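Local structure of aldehyde dehydrogenase (Listeria monocytogenes, 3K9D) at residues Val125-Leu130 with Val415-Leu420; Ser132-Asn137 with Ile434-Leu439. The protein probably oxidises aldehydes, or a related oxo substrate, with NAD or NADP as electron acceptor, as other members of the aldehyde dehydrogenase family do. One frame throughout, in Å; residues are numbered along the deposited sequence.

Contact 1. Residues Val125-Leu130 with Val415-Leu420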
loop_
_atom_site.group_PDB
_atom_site.type_symbol
_atom_site.label_atom_id
_atom_site.label_comp_id
_atom_site.label_asym_id
_atom_site.label_seq_id
_atom_site.Cartn_x
_atom_site.Cartn_y
_atom_site.Cartn_z
ATOM N N VAL A 125 -20.744 4.437 1.265
ATOM C CA VAL A 125 -21.039 3.250 2.079
ATOM C C VAL A 125 -21.354 2.034 1.213
ATOM O O VAL A 125 -20.766 0.968 1.400
ATOM C CB VAL A 125 -22.185 3.489 3.092
ATOM C CG1 VAL A 125 -22.646 2.164 3.737
ATOM C CG2 VAL A 125 -21.753 4.455 4.171
ATOM N N ILE A 126 -22.257 2.204 0.253
ATOM C CA ILE A 126 -22.688 1.094 -0.612
ATOM C C ILE A 126 -21.480 0.500 -1.312
ATOM O O ILE A 126 -21.273 -0.704 -1.268
ATOM C CB ILE A 126 -23.779 1.540 -1.635
ATOM C CG1 ILE A 126 -25.110 1.750 -0.920
ATOM C CG2 ILE A 126 -23.958 0.501 -2.742
ATOM C CD1 ILE A 126 -26.132 2.638 -1.688
ATOM N N TYR A 127 -20.692 1.370 -1.935
ATOM C CA TYR A 127 -19.523 1.003 -2.720
ATOM C C TYR A 127 -18.428 0.311 -1.894
ATOM O O TYR A 127 -17.944 -0.717 -2.308
ATOM C CB TYR A 127 -18.984 2.245 -3.455
ATOM C CG TYR A 127 -17.482 2.306 -3.599
ATOM C CD1 TYR A 127 -16.818 1.554 -4.574
ATOM C CD2 TYR A 127 -16.718 3.134 -2.766
ATOM C CE1 TYR A 127 -15.411 1.608 -4.696
ATOM C CE2 TYR A 127 -15.321 3.191 -2.884
ATOM C CZ TYR A 127 -14.682 2.436 -3.849
ATOM O OH TYR A 127 -13.305 2.506 -3.956
ATOM N N LYS A 128 -18.076 0.877 -0.739
ATOM C CA LYS A 128 -17.029 0.315 0.140
ATOM C C LYS A 128 -17.428 -1.045 0.691
ATOM O O LYS A 128 -16.592 -1.935 0.792
ATOM C CB LYS A 128 -16.701 1.252 1.309
ATOM C CG LYS A 128 -15.978 2.522 0.915
ATOM C CD LYS A 128 -15.380 3.237 2.134
ATOM C CE LYS A 128 -14.438 4.369 1.674
ATOM N NZ LYS A 128 -14.063 5.334 2.737
ATOM N N THR A 129 -18.709 -1.184 1.036
ATOM C CA THR A 129 -19.258 -2.423 1.556
ATOM C C THR A 129 -19.095 -3.513 0.506
ATOM O O THR A 129 -18.501 -4.554 0.781
ATOM C CB THR A 129 -20.731 -2.267 1.942
ATOM O OG1 THR A 129 -20.850 -1.338 3.018
ATOM C CG2 THR A 129 -21.323 -3.612 2.397
ATOM N N LEU A 130 -19.582 -3.234 -0.702
ATOM C CA LEU A 130 -19.526 -4.165 -1.824
ATOM C C LEU A 130 -18.127 -4.662 -2.120
ATOM O O LEU A 130 -17.927 -5.861 -2.291
ATOM C CB LEU A 130 -20.069 -3.500 -3.087
ATOM C CG LEU A 130 -21.576 -3.426 -3.260
ATOM C CD1 LEU A 130 -21.879 -2.366 -4.274
ATOM C CD2 LEU A 130 -22.135 -4.755 -3.681
ATOM N N VAL A 415 -11.645 1.989 -13.324
ATOM C CA VAL A 415 -12.307 1.186 -12.304
ATOM C C VAL A 415 -13.374 2.048 -11.609
ATOM O O VAL A 415 -13.067 3.146 -11.150
ATOM C CB VAL A 415 -11.293 0.541 -11.310
ATOM C CG1 VAL A 415 -12.021 -0.089 -10.131
ATOM C CG2 VAL A 415 -10.447 -0.530 -12.021
ATOM N N PRO A 416 -14.640 1.570 -11.586
ATOM C CA PRO A 416 -15.715 2.312 -10.920
ATOM C C PRO A 416 -15.490 2.377 -9.412
ATOM O O PRO A 416 -15.477 1.334 -8.744
ATOM C CB PRO A 416 -16.978 1.495 -11.237
ATOM C CG PRO A 416 -16.595 0.532 -12.275
ATOM C CD PRO A 416 -15.130 0.311 -12.179
ATOM N N ALA A 417 -15.327 3.597 -8.894
ATOM C CA ALA A 417 -14.947 3.805 -7.502
ATOM C C ALA A 417 -15.283 5.189 -6.984
ATOM O O ALA A 417 -15.293 6.176 -7.730
ATOM C CB ALA A 417 -13.440 3.528 -7.298
ATOM N N LEU A 418 -15.514 5.257 -5.679
ATOM C CA LEU A 418 -15.701 6.529 -5.015
ATOM C C LEU A 418 -14.558 6.830 -4.046
ATOM O O LEU A 418 -14.562 7.865 -3.379
ATOM C CB LEU A 418 -17.084 6.584 -4.347
ATOM C CG LEU A 418 -18.240 6.612 -5.360
ATOM C CD1 LEU A 418 -19.531 6.155 -4.706
ATOM C CD2 LEU A 418 -18.423 7.971 -6.007
ATOM N N THR A 419 -13.579 5.920 -3.994
ATOM C CA THR A 419 -12.280 6.178 -3.345
ATOM C C THR A 419 -11.186 6.227 -4.410
ATOM O O THR A 419 -10.796 5.213 -4.987
ATOM C CB THR A 419 -11.977 5.169 -2.202
ATOM O OG1 THR A 419 -12.938 5.363 -1.164
ATOM C CG2 THR A 419 -10.567 5.374 -1.605
ATOM N N LEU A 420 -10.730 7.445 -4.672
ATOM C CA LEU A 420 -9.825 7.727 -5.753
ATOM C C LEU A 420 -8.465 8.031 -5.132
ATOM O O LEU A 420 -8.267 9.101 -4.557
ATOM C CB LEU A 420 -10.369 8.917 -6.578
ATOM C CG LEU A 420 -11.841 8.834 -7.044
ATOM C CD1 LEU A 420 -12.232 10.008 -7.949
ATOM C CD2 LEU A 420 -12.130 7.549 -7.774
#

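Contact 2. Residues Ser132-Asn137 with Ile434-Leu439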
loop_
_atom_site.group_PDB
_atom_site.type_symbol
_atom_site.label_atom_id
_atom_site.label_comp_id
_atom_site.label_asym_id
_atom_site.label_seq_id
_atom_site.Cartn_x
_atom_site.Cartn_y
_atom_site.Cartn_z
ATOM N N SER A 132 -15.299 -4.445 -0.064
ATOM C CA SER A 132 -14.738 -5.117 1.118
ATOM C C SER A 132 -15.274 -6.531 1.271
ATOM O O SER A 132 -14.498 -7.482 1.386
ATOM C CB SER A 132 -15.010 -4.331 2.402
ATOM O OG SER A 132 -14.480 -3.020 2.311
ATOM N N ILE A 133 -16.600 -6.665 1.250
ATOM C CA ILE A 133 -17.269 -7.967 1.329
ATOM C C ILE A 133 -16.861 -8.887 0.169
ATOM O O ILE A 133 -16.619 -10.088 0.383
ATOM C CB ILE A 133 -18.823 -7.818 1.415
ATOM C CG1 ILE A 133 -19.245 -7.157 2.741
ATOM C CG2 ILE A 133 -19.516 -9.162 1.226
ATOM C CD1 ILE A 133 -19.179 -8.072 3.979
ATOM N N LYS A 134 -16.741 -8.314 -1.035
ATOM C CA LYS A 134 -16.270 -9.044 -2.237
ATOM C C LYS A 134 -14.908 -9.704 -2.038
ATOM O O LYS A 134 -14.665 -10.801 -2.553
ATOM C CB LYS A 134 -16.206 -8.113 -3.456
ATOM C CG LYS A 134 -15.715 -8.749 -4.762
ATOM C CD LYS A 134 -16.593 -9.903 -5.238
ATOM C CE LYS A 134 -15.950 -10.601 -6.423
ATOM N NZ LYS A 134 -16.882 -11.340 -7.327
ATOM N N ALA A 135 -14.037 -9.036 -1.287
ATOM C CA ALA A 135 -12.695 -9.553 -1.016
ATOM C C ALA A 135 -12.604 -10.386 0.279
ATOM O O ALA A 135 -11.514 -10.833 0.660
ATOM C CB ALA A 135 -11.679 -8.408 -1.031
ATOM N N GLY A 136 -13.754 -10.606 0.930
ATOM C CA GLY A 136 -13.855 -11.475 2.117
ATOM C C GLY A 136 -13.577 -10.788 3.446
ATOM O O GLY A 136 -13.228 -11.449 4.436
ATOM N N ASN A 137 -13.751 -9.467 3.468
ATOM C CA ASN A 137 -13.461 -8.629 4.639
ATOM C C ASN A 137 -14.734 -8.199 5.342
ATOM O O ASN A 137 -15.781 -8.121 4.717
ATOM C CB ASN A 137 -12.782 -7.328 4.190
ATOM C CG ASN A 137 -11.502 -7.553 3.422
ATOM O OD1 ASN A 137 -10.478 -7.953 3.986
ATOM N ND2 ASN A 137 -11.540 -7.257 2.131
ATOM N N ILE A 434 -10.039 2.518 -6.245
ATOM C CA ILE A 434 -9.844 1.275 -5.538
ATOM C C ILE A 434 -11.070 0.373 -5.500
ATOM O O ILE A 434 -12.225 0.834 -5.584
ATOM C CB ILE A 434 -9.074 1.431 -4.199
ATOM C CG1 ILE A 434 -9.962 1.918 -3.072
ATOM C CG2 ILE A 434 -7.794 2.236 -4.394
ATOM C CD1 ILE A 434 -10.239 0.794 -2.112
ATOM N N GLY A 435 -10.773 -0.923 -5.484
ATOM C CA GLY A 435 -11.778 -1.970 -5.523
ATOM C C GLY A 435 -11.261 -3.194 -4.809
ATOM O O GLY A 435 -10.359 -3.080 -3.979
ATOM N N PRO A 436 -11.813 -4.378 -5.142
ATOM C CA PRO A 436 -11.473 -5.674 -4.527
ATOM C C PRO A 436 -9.980 -5.990 -4.469
ATOM O O PRO A 436 -9.487 -6.434 -3.436
ATOM C CB PRO A 436 -12.193 -6.677 -5.429
ATOM C CG PRO A 436 -13.397 -5.933 -5.877
ATOM C CD PRO A 436 -12.878 -4.533 -6.150
ATOM N N GLU A 437 -9.272 -5.713 -5.563
ATOM C CA GLU A 437 -7.853 -6.040 -5.699
ATOM C C GLU A 437 -6.909 -5.211 -4.823
ATOM O O GLU A 437 -5.715 -5.499 -4.760
ATOM C CB GLU A 437 -7.438 -5.967 -7.178
ATOM C CG GLU A 437 -7.992 -7.115 -8.025
ATOM C CD GLU A 437 -7.546 -7.078 -9.479
ATOM O OE1 GLU A 437 -8.188 -7.758 -10.303
ATOM O OE2 GLU A 437 -6.559 -6.383 -9.810
ATOM N N ASN A 438 -7.442 -4.187 -4.159
ATOM C CA ASN A 438 -6.707 -3.428 -3.145
ATOM C C ASN A 438 -7.043 -3.874 -1.721
ATOM O O ASN A 438 -6.565 -3.283 -0.741
ATOM C CB ASN A 438 -7.019 -1.937 -3.274
ATOM C CG ASN A 438 -6.782 -1.411 -4.671
ATOM O OD1 ASN A 438 -7.692 -1.389 -5.487
ATOM N ND2 ASN A 438 -5.552 -1.014 -4.959
ATOM N N LEU A 439 -7.898 -4.891 -1.617
ATOM C CA LEU A 439 -8.447 -5.329 -0.339
ATOM C C LEU A 439 -8.274 -6.827 -0.090
ATOM O O LEU A 439 -8.989 -7.424 0.716
ATOM C CB LEU A 439 -9.918 -4.916 -0.214
ATOM C CG LEU A 439 -10.106 -3.391 -0.198
ATOM C CD1 LEU A 439 -11.510 -3.055 -0.630
ATOM C CD2 LEU A 439 -9.763 -2.778 1.188
#

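Contact 1. Residues Val125-Leu130 with Val415-Leu420
The phenol ring of Y127 lies with one face against the backbone of A417 and L418: L418 N sits 3.4 Å above the ring plane and A417 C higher, both displaced toward the rim. T419 OG1 comes in at the ring edge, in the plane, while P416 O and T419 N approach obliquely. A flat aromatic suits this place because it can lie along an irregular chain and still carry a polar group to its far end. There the hydroxyl, Y127 OH, takes a weak bond from T419 N (3.4 Å, bent to 140° at the hydrogen); its stronger partner is I434 O. A417 CB rests 3.5 Å from Y127 OH, a position where a methyl is small enough to let the backbone come close. L418 runs alongside the tyrosine, pointing back toward the helix, with L418 CB 3.8 Å from Y127 CD2. The chain of K128 is extended beyond CG, which brings K128 CE alongside T419 OG1 at 3.4 Å. The ammonium group goes on to T198 OG1, which also bonds T419 OG1, so T198 ties together the polar ends of lysine and threonine in a buried setting. Helix 121-134 connects the parallel strands 102-116 and 138-143, a beta-alpha-beta crossover consistent with the Rossmann-like nucleotide-binding domain of aldehyde dehydrogenases. The loop before strand 440-447 lies against its Y127 and K128, strand 138-143 packs on V125, K128 and T129, and helix 148-164 on V125 and T129, while helix 67-85 reaches Y127 through V81 and also meets the loop at P416.

Contact 2. Residues Ser132-Asn137 with Ile434-Leu439
L439 lays its CB over the methyl of A135, 4.0 Å from A135 CB, and sends CD1 on toward S132, where it comes 4.1 Å from S132 N. With CG anti to the carbonyl carbon (chi1 -64°), the leucine's branch reaches toward S132 on one side while its carbonyl is left to N137. A135 is small enough for two carbonyls to crowd its methyl, L439 O at 3.4 Å from A135 CB and P436 O farther off. N137 crosses L439 at about a right angle and supplies the polar link: N137 ND2 donates to L439 O at 2.9 Å, nearly straight (171°). L439 O lies in the amide plane of N137, and the N-H points at a lone pair in the carbonyl plane of L439. The same amide nitrogen, N137 ND2, bonds S132 O at 3.1 Å, more bent and tilted from the amide plane, while OD1 accepts from G110 N of strand 102-116. Three bonds therefore fix how this buried amide is turned, which suits an asparagine. Here helix 121-134 ends in a Schellman motif: G136 takes a positive phi (87°), a conformation easy for a residue without a side chain, and the backbone bonds N137 N to S132 O and G136 N to I133 O close the last turn. From that turn K134 leans on P436, K134 CG to P436 CG at 3.8 Å; its chain bends at chi2 and carries the ammonium away to a salt bridge with D37 and to the carbonyls of I85 and M88. Proline suits the first residue of the 3-10 segment 436-438, where a missing N-H costs no bond within the turn, and P436 O accepts from L439 N. N438 OD1 reaches back to accept from G435 N at 3.1 Å, holding the turn that leads into strand 440-447.

Contact 1 and contact 2 follow one another along helix 121-134, the first at its middle and the second at its C-terminal end, with centres about 10 Å apart. The loop between helix 403-407 and strand 440-447 meets the helix twice, and I434, of contact 2, is where the two meet. The helix's tyrosine joins the two parts of the loop, with Y127 OH 2.6 Å from I434 O, and the loop also bonds to itself, I434 N to T419 O at 3.1 Å. S132 OG, bonded to K128 O, links the two helix segments. Beyond contact 2 the loop runs on into strand 440-447, which pairs antiparallel with strand 102-116.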